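Local coordinates for protein cycloalternan-forming enzyme (Listeria monocytogenes serovar 1/2a, PDB 5F7U) that belongs to glycoside hydrolase family 31 and combines a TIM barrel with several beta domains and a family 6 carbohydrate-binding module, at residues A[858-869]-A[927-938]; A[647-656]-A[740-751]. The protein carries 1 engineered substitution. All coordinates share one frame; numbering follows the deposited sequence.

Contact 1. Residues A[858-869]-A[927-938]; sequences FANEKVSVDLPA and AKQAIVLNGVNH
With CG placed anti to the carbonyl carbon (chi1 -72°), the Phe858 side chain swings against the backbone of Asn937 and His938, and the peptide N of His938 lies over the ring centre, 3.6 Å from Phe858 CG. Glu861 has the same first torsion and an extended chain, which carries OE1 to ND2 of Asn937 at 3.0 Å. This hydrogen bond meets the carboxylate from above its plane, and carboxylate and amide planes stand 81° apart. A water bridges Asn937 OD1 to Phe858 O. Glu861 and Lys862 together face Asp857 in a G1 beta bulge. Beyond it, strands 862-867 and 929-934 run antiparallel as the middle pair of a six-stranded sheet, with paired backbone bonds at Val863-Leu933, Val865-Ile931 and Leu867-Gln929. Val863, Val865, Leu867, Ile931 and Leu933 point inward, most of them onto strands 874-879 and 917-922 of the facing sheet of a beta sandwich; between the two strands, Leu867 CD2 reaches Ile931 CD1 at 4.1 Å. Across the other, more exposed face, Lys862 lays CG against Val932 CG1 (3.6 Å) and runs alongside Asn934, whose ND2 donates to a water that Lys862 NZ joins weakly.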
loop_
_atom_site.group_PDB
_atom_site.type_symbol
_atom_site.label_atom_id
_atom_site.label_comp_id
_atom_site.label_asym_id
_atom_site.label_seq_id
_atom_site.Cartn_x
_atom_site.Cartn_y
_atom_site.Cartn_z
ATOM N N PHE A 858 -7.379 -33.483 16.202
ATOM C CA PHE A 858 -8.452 -33.484 17.213
ATOM C C PHE A 858 -9.306 -34.755 17.192
ATOM O O PHE A 858 -9.795 -35.211 18.233
ATOM C CB PHE A 858 -9.363 -32.255 17.046
ATOM C CG PHE A 858 -8.733 -30.952 17.454
ATOM C CD1 PHE A 858 -7.964 -30.846 18.616
ATOM C CD2 PHE A 858 -8.962 -29.797 16.688
ATOM C CE1 PHE A 858 -7.396 -29.630 18.986
ATOM C CE2 PHE A 858 -8.403 -28.581 17.054
ATOM C CZ PHE A 858 -7.626 -28.495 18.215
ATOM N N ALA A 859 -9.452 -35.350 16.012
ATOM C CA ALA A 859 -10.197 -36.588 15.853
ATOM C C ALA A 859 -9.615 -37.699 16.738
ATOM O O ALA A 859 -10.345 -38.596 17.178
ATOM C CB ALA A 859 -10.208 -37.003 14.396
ATOM N N ASN A 860 -8.311 -37.608 17.014
ATOM C CA ASN A 860 -7.629 -38.504 17.957
ATOM C C ASN A 860 -7.142 -37.774 19.223
ATOM O O ASN A 860 -6.247 -38.243 19.931
ATOM C CB ASN A 860 -6.501 -39.237 17.236
ATOM C CG ASN A 860 -7.023 -40.179 16.172
ATOM O OD1 ASN A 860 -7.531 -41.257 16.483
ATOM N ND2 ASN A 860 -6.913 -39.773 14.910
ATOM N N GLU A 861 -7.770 -36.622 19.481
ATOM C CA GLU A 861 -7.509 -35.753 20.632
ATOM C C GLU A 861 -6.040 -35.356 20.797
ATOM O O GLU A 861 -5.505 -35.381 21.897
ATOM C CB GLU A 861 -8.137 -36.301 21.926
ATOM C CG GLU A 861 -9.669 -36.325 21.889
ATOM C CD GLU A 861 -10.335 -36.616 23.229
ATOM O OE1 GLU A 861 -11.569 -36.375 23.340
ATOM O OE2 GLU A 861 -9.651 -37.104 24.160
ATOM N N LYS A 862 -5.418 -34.956 19.690
ATOM C CA LYS A 862 -3.984 -34.664 19.647
ATOM C C LYS A 862 -3.691 -33.444 18.786
ATOM O O LYS A 862 -4.356 -33.211 17.796
ATOM C CB LYS A 862 -3.264 -35.882 19.072
ATOM C CG LYS A 862 -1.752 -35.820 19.113
ATOM C CD LYS A 862 -1.160 -37.140 18.621
ATOM C CE LYS A 862 -1.492 -38.276 19.570
ATOM N NZ LYS A 862 -0.906 -39.579 19.124
ATOM N N VAL A 863 -2.721 -32.642 19.218
ATOM C CA VAL A 863 -2.126 -31.609 18.375
ATOM C C VAL A 863 -0.628 -31.807 18.543
ATOM O O VAL A 863 -0.135 -31.901 19.666
ATOM C CB VAL A 863 -2.546 -30.178 18.785
ATOM C CG1 VAL A 863 -1.775 -29.123 17.988
ATOM C CG2 VAL A 863 -4.033 -29.961 18.525
ATOM N N SER A 864 0.085 -31.881 17.427
ATOM C CA SER A 864 1.535 -32.029 17.476
ATOM C C SER A 864 2.197 -30.791 16.911
ATOM O O SER A 864 1.737 -30.232 15.918
ATOM C CB SER A 864 1.970 -33.280 16.719
ATOM O OG SER A 864 1.305 -34.418 17.246
ATOM N N VAL A 865 3.253 -30.340 17.581
ATOM C CA VAL A 865 4.035 -29.193 17.108
ATOM C C VAL A 865 5.481 -29.644 16.921
ATOM O O VAL A 865 6.091 -30.201 17.848
ATOM C CB VAL A 865 3.957 -27.989 18.071
ATOM C CG1 VAL A 865 4.770 -26.803 17.527
ATOM C CG2 VAL A 865 2.511 -27.569 18.287
ATOM N N ASP A 866 5.993 -29.432 15.713
ATOM C CA ASP A 866 7.368 -29.746 15.391
ATOM C C ASP A 866 8.155 -28.456 15.455
ATOM O O ASP A 866 8.047 -27.595 14.569
ATOM C CB ASP A 866 7.463 -30.406 14.017
ATOM C CG ASP A 866 6.920 -31.833 14.003
ATOM O OD1 ASP A 866 6.634 -32.432 15.087
ATOM O OD2 ASP A 866 6.791 -32.378 12.880
ATOM N N LEU A 867 8.912 -28.315 16.538
ATOM C CA LEU A 867 9.691 -27.109 16.785
ATOM C C LEU A 867 11.133 -27.338 16.305
ATOM O O LEU A 867 11.738 -28.354 16.638
ATOM C CB LEU A 867 9.629 -26.774 18.277
ATOM C CG LEU A 867 10.169 -25.473 18.864
ATOM C CD1 LEU A 867 9.296 -24.280 18.496
ATOM C CD2 LEU A 867 10.254 -25.633 20.372
ATOM N N PRO A 868 11.675 -26.420 15.478
ATOM C CA PRO A 868 13.049 -26.613 15.024
ATOM C C PRO A 868 14.004 -26.201 16.145
ATOM O O PRO A 868 13.538 -25.743 17.194
ATOM C CB PRO A 868 13.147 -25.651 13.835
ATOM C CG PRO A 868 12.269 -24.515 14.229
ATOM C CD PRO A 868 11.117 -25.146 14.991
ATOM N N ALA A 869 15.312 -26.350 15.925
ATOM C CA ALA A 869 16.303 -25.784 16.837
ATOM C C ALA A 869 16.014 -24.282 17.013
ATOM O O ALA A 869 15.711 -23.591 16.035
ATOM C CB ALA A 869 17.700 -25.998 16.291
ATOM N N ALA A 927 18.504 -28.621 18.665
ATOM C CA ALA A 927 17.932 -29.786 18.016
ATOM C C ALA A 927 16.437 -29.578 17.893
ATOM O O ALA A 927 15.859 -28.781 18.636
ATOM C CB ALA A 927 18.215 -31.043 18.831
ATOM N N LYS A 928 15.824 -30.296 16.953
ATOM C CA LYS A 928 14.367 -30.310 16.788
ATOM C C LYS A 928 13.709 -30.901 18.033
ATOM O O LYS A 928 14.283 -31.783 18.684
ATOM C CB LYS A 928 13.966 -31.130 15.563
ATOM C CG LYS A 928 14.477 -30.581 14.231
ATOM C CD LYS A 928 13.993 -31.388 13.019
ATOM C CE LYS A 928 12.471 -31.351 12.807
ATOM N NZ LYS A 928 11.809 -30.000 12.779
ATOM N N GLN A 929 12.525 -30.399 18.371
ATOM C CA GLN A 929 11.767 -30.910 19.517
ATOM C C GLN A 929 10.348 -31.216 19.093
ATOM O O GLN A 929 9.705 -30.399 18.444
ATOM C CB GLN A 929 11.774 -29.921 20.688
ATOM C CG GLN A 929 13.158 -29.741 21.313
ATOM C CD GLN A 929 13.123 -28.815 22.500
ATOM O OE1 GLN A 929 13.282 -27.599 22.358
ATOM N NE2 GLN A 929 12.897 -29.376 23.681
ATOM N N ALA A 930 9.867 -32.393 19.475
ATOM C CA ALA A 930 8.530 -32.847 19.103
ATOM C C ALA A 930 7.559 -32.659 20.273
ATOM O O ALA A 930 7.631 -33.390 21.264
ATOM C CB ALA A 930 8.582 -34.302 18.644
ATOM N N ILE A 931 6.658 -31.680 20.153
ATOM C CA ILE A 931 5.708 -31.340 21.219
ATOM C C ILE A 931 4.381 -32.006 20.870
ATOM O O ILE A 931 3.908 -31.883 19.741
ATOM C CB ILE A 931 5.512 -29.803 21.359
ATOM C CG1 ILE A 931 6.838 -29.106 21.739
ATOM C CG2 ILE A 931 4.404 -29.467 22.365
ATOM C CD1 ILE A 931 6.803 -27.588 21.582
ATOM N N VAL A 932 3.800 -32.734 21.821
ATOM C CA VAL A 932 2.469 -33.326 21.610
ATOM C C VAL A 932 1.541 -32.928 22.750
ATOM O O VAL A 932 1.882 -33.116 23.933
ATOM C CB VAL A 932 2.520 -34.868 21.458
ATOM C CG1 VAL A 932 1.134 -35.422 21.200
ATOM C CG2 VAL A 932 3.450 -35.276 20.322
ATOM N N LEU A 933 0.380 -32.379 22.393
ATOM C CA LEU A 933 -0.699 -32.127 23.348
ATOM C C LEU A 933 -1.682 -33.284 23.250
ATOM O O LEU A 933 -2.218 -33.559 22.167
ATOM C CB LEU A 933 -1.424 -30.803 23.038
ATOM C CG LEU A 933 -0.738 -29.465 23.321
ATOM C CD1 LEU A 933 0.488 -29.230 22.442
ATOM C CD2 LEU A 933 -1.739 -28.348 23.049
ATOM N N ASN A 934 -1.906 -33.960 24.375
ATOM C CA ASN A 934 -2.829 -35.113 24.427
ATOM C C ASN A 934 -4.141 -34.785 25.098
ATOM O O ASN A 934 -4.197 -33.953 25.999
ATOM C CB ASN A 934 -2.194 -36.280 25.175
ATOM C CG ASN A 934 -0.949 -36.801 24.492
ATOM O OD1 ASN A 934 0.159 -36.722 25.049
ATOM N ND2 ASN A 934 -1.109 -37.328 23.289
ATOM N N GLY A 935 -5.197 -35.459 24.662
ATOM C CA GLY A 935 -6.514 -35.283 25.257
ATOM C C GLY A 935 -7.181 -33.958 24.945
ATOM O O GLY A 935 -8.063 -33.530 25.689
ATOM N N VAL A 936 -6.777 -33.320 23.848
ATOM C CA VAL A 936 -7.309 -31.990 23.473
ATOM C C VAL A 936 -8.362 -32.064 22.381
ATOM O O VAL A 936 -8.271 -32.883 21.476
ATOM C CB VAL A 936 -6.205 -31.031 22.980
ATOM C CG1 VAL A 936 -5.276 -30.665 24.130
ATOM C CG2 VAL A 936 -5.424 -31.640 21.812
ATOM N N ASN A 937 -9.354 -31.186 22.476
ATOM C CA ASN A 937 -10.306 -30.976 21.399
ATOM C C ASN A 937 -10.269 -29.557 20.895
ATOM O O ASN A 937 -9.597 -28.710 21.489
ATOM C CB ASN A 937 -11.702 -31.360 21.856
ATOM C CG ASN A 937 -11.873 -32.851 21.885
ATOM O OD1 ASN A 937 -11.812 -33.508 20.841
ATOM N ND2 ASN A 937 -12.085 -33.392 23.059
ATOM N N HIS A 938 -10.946 -29.315 19.774
ATOM C CA HIS A 938 -11.163 -27.943 19.296
ATOM C C HIS A 938 -11.658 -27.094 20.465
ATOM O O HIS A 938 -12.439 -27.571 21.296
ATOM C CB HIS A 938 -12.168 -27.921 18.139
ATOM C CG HIS A 938 -12.344 -26.563 17.525
ATOM N ND1 HIS A 938 -13.040 -25.548 18.148
ATOM C CD2 HIS A 938 -11.924 -26.062 16.341
ATOM C CE1 HIS A 938 -13.037 -24.477 17.372
ATOM N NE2 HIS A 938 -12.374 -24.764 16.270
HETATM O O HOH W 1 -12.326 -35.616 19.141
HETATM O O HOH W 2 -4.418 -37.959 22.846
HETATM O O HOH W 3 -10.020 -35.180 26.938
HETATM O O HOH W 4 0.374 -39.266 22.141
HETATM O O HOH W 5 5.339 -33.391 17.540
HETATM O O HOH W 6 13.897 -27.012 19.570
#

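Contact 2. Residues A[647-656]-A[740-751]; sequences RATAMAAFAP and YMFGDDLLVAPI
The hydroxyl of Tyr740 donates a hydrogen bond to the main-chain oxygen of Phe654, with OH and O 2.7 Å apart, in the segment following helix 642-653. The bond reaches the carbonyl from well above its plane (59° out of it), while the same oxygen lies at the edge of the tyrosine ring. Tyr740 gets there with CG between its backbone N and carbonyl carbon (chi1 52°). Phe742 closes on the oxygen from another direction: Phe654 O sits over the centre of its ring, 3.6 Å from CD1. One carbonyl is thus gripped by a hydroxyl and covered by an aromatic face.

The Phe654 and Phe742 side chains cross at about a right angle, their CD2 atoms 4.0 Å apart; Val748 CG2 packs on Phe654 CD2 at 3.9 Å, and Leu746 CD1 arrives at the ring edge. One turn back along the chain, Met651 lies side by side with Pro750 (CB to CB 3.7 Å), its CG also meeting Tyr740 OH.

Toward Arg647 the backbones are linked through water, although this end too is buried: a water donates to Arg647 O and accepts from Ile751 N. The side chains still meet closely, with Ile751 CB and CG2 over one face of the guanidinium and CG2 3.4 Å from Arg647 NE, while NH2 is held by the carbonyl oxygens of Gln756 and Ala787.

Arg698, from helix 687-700, binds the carbonyl oxygens of Ala653, Ala655 and Pro656 at the entry to barrel strand 657-660. The hairpin of strands 740-742 and 746-748 is therefore seated against the last helix-to-strand connection of the eight-stranded barrel, an interface between the TIM barrel and the C-terminal beta domain of family 31.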
loop_
_atom_site.group_PDB
_atom_site.type_symbol
_atom_site.label_atom_id
_atom_site.label_comp_id
_atom_site.label_asym_id
_atom_site.label_seq_id
_atom_site.Cartn_x
_atom_site.Cartn_y
_atom_site.Cartn_z
ATOM N N ARG A 647 -9.798 5.410 16.980
ATOM C CA ARG A 647 -10.056 4.552 15.810
ATOM C C ARG A 647 -8.843 4.464 14.905
ATOM O O ARG A 647 -8.495 3.374 14.432
ATOM C CB ARG A 647 -11.284 5.036 15.019
ATOM C CG ARG A 647 -12.609 4.953 15.767
ATOM C CD ARG A 647 -12.906 3.521 16.216
ATOM N NE ARG A 647 -14.298 3.302 16.599
ATOM C CZ ARG A 647 -14.733 2.210 17.211
ATOM N NH1 ARG A 647 -13.888 1.203 17.465
ATOM N NH2 ARG A 647 -16.012 2.111 17.528
ATOM N N ALA A 648 -8.199 5.609 14.686
ATOM C CA ALA A 648 -7.013 5.708 13.854
ATOM C C ALA A 648 -5.831 4.977 14.499
ATOM O O ALA A 648 -5.109 4.263 13.804
ATOM C CB ALA A 648 -6.670 7.166 13.616
ATOM N N THR A 649 -5.664 5.148 15.810
ATOM C CA THR A 649 -4.616 4.458 16.570
ATOM C C THR A 649 -4.688 2.950 16.351
ATOM O O THR A 649 -3.671 2.326 16.045
ATOM C CB THR A 649 -4.748 4.749 18.071
ATOM O OG1 THR A 649 -4.444 6.118 18.317
ATOM C CG2 THR A 649 -3.839 3.850 18.916
ATOM N N ALA A 650 -5.883 2.381 16.498
ATOM C CA ALA A 650 -6.070 0.935 16.409
ATOM C C ALA A 650 -5.694 0.436 15.009
ATOM O O ALA A 650 -4.970 -0.561 14.864
ATOM C CB ALA A 650 -7.514 0.579 16.718
ATOM N N MET A 651 -6.198 1.123 13.987
ATOM C CA MET A 651 -5.879 0.733 12.613
ATOM C C MET A 651 -4.363 0.889 12.362
ATOM O O MET A 651 -3.748 -0.007 11.798
ATOM C CB MET A 651 -6.724 1.502 11.598
ATOM C CG MET A 651 -6.411 1.164 10.135
ATOM S SD MET A 651 -5.051 2.177 9.504
ATOM C CE MET A 651 -4.674 1.328 7.980
ATOM N N ALA A 652 -3.785 2.006 12.809
ATOM C CA ALA A 652 -2.373 2.309 12.539
ATOM C C ALA A 652 -1.443 1.266 13.140
ATOM O O ALA A 652 -0.424 0.889 12.524
ATOM C CB ALA A 652 -2.007 3.702 13.056
ATOM N N ALA A 653 -1.799 0.783 14.333
ATOM C CA ALA A 653 -1.008 -0.241 15.015
ATOM C C ALA A 653 -1.069 -1.570 14.251
ATOM O O ALA A 653 -0.173 -2.401 14.394
ATOM C CB ALA A 653 -1.502 -0.419 16.448
ATOM N N PHE A 654 -2.097 -1.732 13.411
ATOM C CA PHE A 654 -2.262 -2.915 12.541
ATOM C C PHE A 654 -2.084 -2.569 11.062
ATOM O O PHE A 654 -2.782 -3.135 10.194
ATOM C CB PHE A 654 -3.629 -3.604 12.788
ATOM C CG PHE A 654 -3.662 -4.445 14.033
ATOM C CD1 PHE A 654 -3.846 -3.853 15.283
ATOM C CD2 PHE A 654 -3.447 -5.843 13.969
ATOM C CE1 PHE A 654 -3.860 -4.621 16.452
ATOM C CE2 PHE A 654 -3.473 -6.617 15.131
ATOM C CZ PHE A 654 -3.675 -6.002 16.376
ATOM N N ALA A 655 -1.184 -1.613 10.782
ATOM C CA ALA A 655 -0.854 -1.269 9.398
ATOM C C ALA A 655 0.650 -1.448 9.185
ATOM O O ALA A 655 1.376 -1.699 10.160
ATOM C CB ALA A 655 -1.327 0.147 9.064
ATOM N N PRO A 656 1.130 -1.413 7.914
ATOM C CA PRO A 656 2.545 -1.768 7.694
ATOM C C PRO A 656 3.523 -0.870 8.464
ATOM O O PRO A 656 4.447 -1.388 9.089
ATOM C CB PRO A 656 2.715 -1.594 6.174
ATOM C CG PRO A 656 1.337 -1.870 5.631
ATOM C CD PRO A 656 0.420 -1.202 6.632
ATOM N N TYR A 740 -9.155 -5.618 5.919
ATOM C CA TYR A 740 -8.032 -6.095 5.118
ATOM C C TYR A 740 -7.330 -7.239 5.796
ATOM O O TYR A 740 -7.565 -7.519 6.986
ATOM C CB TYR A 740 -7.024 -4.955 4.883
ATOM C CG TYR A 740 -6.559 -4.235 6.124
ATOM C CD1 TYR A 740 -5.473 -4.712 6.892
ATOM C CD2 TYR A 740 -7.192 -3.042 6.535
ATOM C CE1 TYR A 740 -5.035 -4.016 8.031
ATOM C CE2 TYR A 740 -6.756 -2.346 7.670
ATOM C CZ TYR A 740 -5.681 -2.839 8.404
ATOM O OH TYR A 740 -5.246 -2.135 9.523
ATOM N N MET A 741 -6.461 -7.909 5.046
ATOM C CA MET A 741 -5.595 -8.933 5.634
ATOM C C MET A 741 -4.286 -8.275 6.030
ATOM O O MET A 741 -3.790 -7.380 5.326
ATOM C CB MET A 741 -5.305 -10.066 4.646
ATOM C CG MET A 741 -6.526 -10.881 4.218
ATOM S SD MET A 741 -7.389 -11.686 5.583
ATOM C CE MET A 741 -6.149 -12.811 6.229
ATOM N N PHE A 742 -3.728 -8.715 7.152
ATOM C CA PHE A 742 -2.478 -8.157 7.662
ATOM C C PHE A 742 -1.549 -9.320 7.951
ATOM O O PHE A 742 -1.880 -10.189 8.769
ATOM C CB PHE A 742 -2.762 -7.321 8.923
ATOM C CG PHE A 742 -1.576 -6.562 9.444
ATOM C CD1 PHE A 742 -0.843 -5.708 8.616
ATOM C CD2 PHE A 742 -1.221 -6.673 10.790
ATOM C CE1 PHE A 742 0.246 -5.001 9.110
ATOM C CE2 PHE A 742 -0.138 -5.950 11.291
ATOM C CZ PHE A 742 0.586 -5.114 10.457
ATOM N N GLY A 743 -0.410 -9.364 7.246
ATOM C CA GLY A 743 0.398 -10.614 7.161
ATOM C C GLY A 743 -0.441 -11.704 6.491
ATOM O O GLY A 743 -1.420 -11.392 5.821
ATOM N N ASP A 744 -0.086 -12.974 6.687
ATOM C CA ASP A 744 -0.831 -14.066 6.017
ATOM C C ASP A 744 -2.135 -14.378 6.716
ATOM O O ASP A 744 -3.046 -14.910 6.086
ATOM C CB ASP A 744 -0.033 -15.389 6.022
ATOM C CG ASP A 744 1.329 -15.293 5.331
ATOM O OD1 ASP A 744 1.449 -14.618 4.294
ATOM O OD2 ASP A 744 2.290 -15.943 5.826
ATOM N N ASP A 745 -2.199 -14.101 8.022
ATOM C CA ASP A 745 -3.180 -14.758 8.893
ATOM C C ASP A 745 -4.235 -13.910 9.569
ATOM O O ASP A 745 -5.207 -14.474 10.083
ATOM C CB ASP A 745 -2.459 -15.520 9.989
ATOM C CG ASP A 745 -1.496 -16.510 9.438
ATOM O OD1 ASP A 745 -1.935 -17.380 8.672
ATOM O OD2 ASP A 745 -0.295 -16.390 9.770
ATOM N N LEU A 746 -4.050 -12.589 9.603
ATOM C CA LEU A 746 -4.922 -11.745 10.425
ATOM C C LEU A 746 -5.851 -10.969 9.544
ATOM O O LEU A 746 -5.412 -10.354 8.570
ATOM C CB LEU A 746 -4.133 -10.782 11.315
ATOM C CG LEU A 746 -3.208 -11.404 12.375
ATOM C CD1 LEU A 746 -2.444 -10.290 13.101
ATOM C CD2 LEU A 746 -3.995 -12.288 13.344
ATOM N N LEU A 747 -7.142 -11.052 9.871
ATOM C CA LEU A 747 -8.139 -10.221 9.213
ATOM C C LEU A 747 -8.442 -9.060 10.153
ATOM O O LEU A 747 -8.895 -9.264 11.306
ATOM C CB LEU A 747 -9.391 -11.036 8.866
ATOM C CG LEU A 747 -10.465 -10.407 7.945
ATOM C CD1 LEU A 747 -11.414 -11.507 7.486
ATOM C CD2 LEU A 747 -11.263 -9.274 8.598
ATOM N N VAL A 748 -8.186 -7.837 9.678
ATOM C CA VAL A 748 -8.361 -6.646 10.523
ATOM C C VAL A 748 -9.523 -5.822 9.979
ATOM O O VAL A 748 -9.566 -5.536 8.790
ATOM C CB VAL A 748 -7.081 -5.755 10.528
ATOM C CG1 VAL A 748 -7.280 -4.500 11.370
ATOM C CG2 VAL A 748 -5.881 -6.543 11.024
ATOM N N ALA A 749 -10.417 -5.371 10.866
ATOM C CA ALA A 749 -11.577 -4.603 10.446
ATOM C C ALA A 749 -11.703 -3.282 11.207
ATOM O O ALA A 749 -12.433 -3.197 12.185
ATOM C CB ALA A 749 -12.836 -5.467 10.573
ATOM N N PRO A 750 -10.973 -2.231 10.760
ATOM C CA PRO A 750 -11.039 -1.002 11.548
ATOM C C PRO A 750 -12.394 -0.315 11.398
ATOM O O PRO A 750 -13.113 -0.563 10.424
ATOM C CB PRO A 750 -9.921 -0.147 10.961
ATOM C CG PRO A 750 -9.826 -0.578 9.553
ATOM C CD PRO A 750 -10.099 -2.077 9.577
ATOM N N ILE A 751 -12.755 0.488 12.390
ATOM C CA ILE A 751 -14.005 1.238 12.337
ATOM C C ILE A 751 -13.637 2.611 11.791
ATOM O O ILE A 751 -12.961 3.406 12.479
ATOM C CB ILE A 751 -14.691 1.343 13.727
ATOM C CG1 ILE A 751 -15.345 0.020 14.146
ATOM C CG2 ILE A 751 -15.836 2.357 13.674
ATOM C CD1 ILE A 751 -14.413 -1.091 14.577
HETATM O O HOH W 7 -10.424 1.254 14.152
#

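Contacts 1 and 2 follow one another along the chain, contact 2 closing before contact 1 opens, and they do not touch: their centres are 30 Å apart and their nearest atoms about 14 Å. The beta domain that rests on the barrel in contact 2 connects them. Its sheet includes strand 767-770 as well as the hairpin 740-748, and Glu767 of that strand accepts a hydrogen bond from NE2 of His938, at the end of segment 927-938. The side chains of Ile751 and His938 lie about 10 and 12 Å, respectively, from a bound alpha-D-glucopyranose. A magnesium ion is about 13 Å from the His938 side chain.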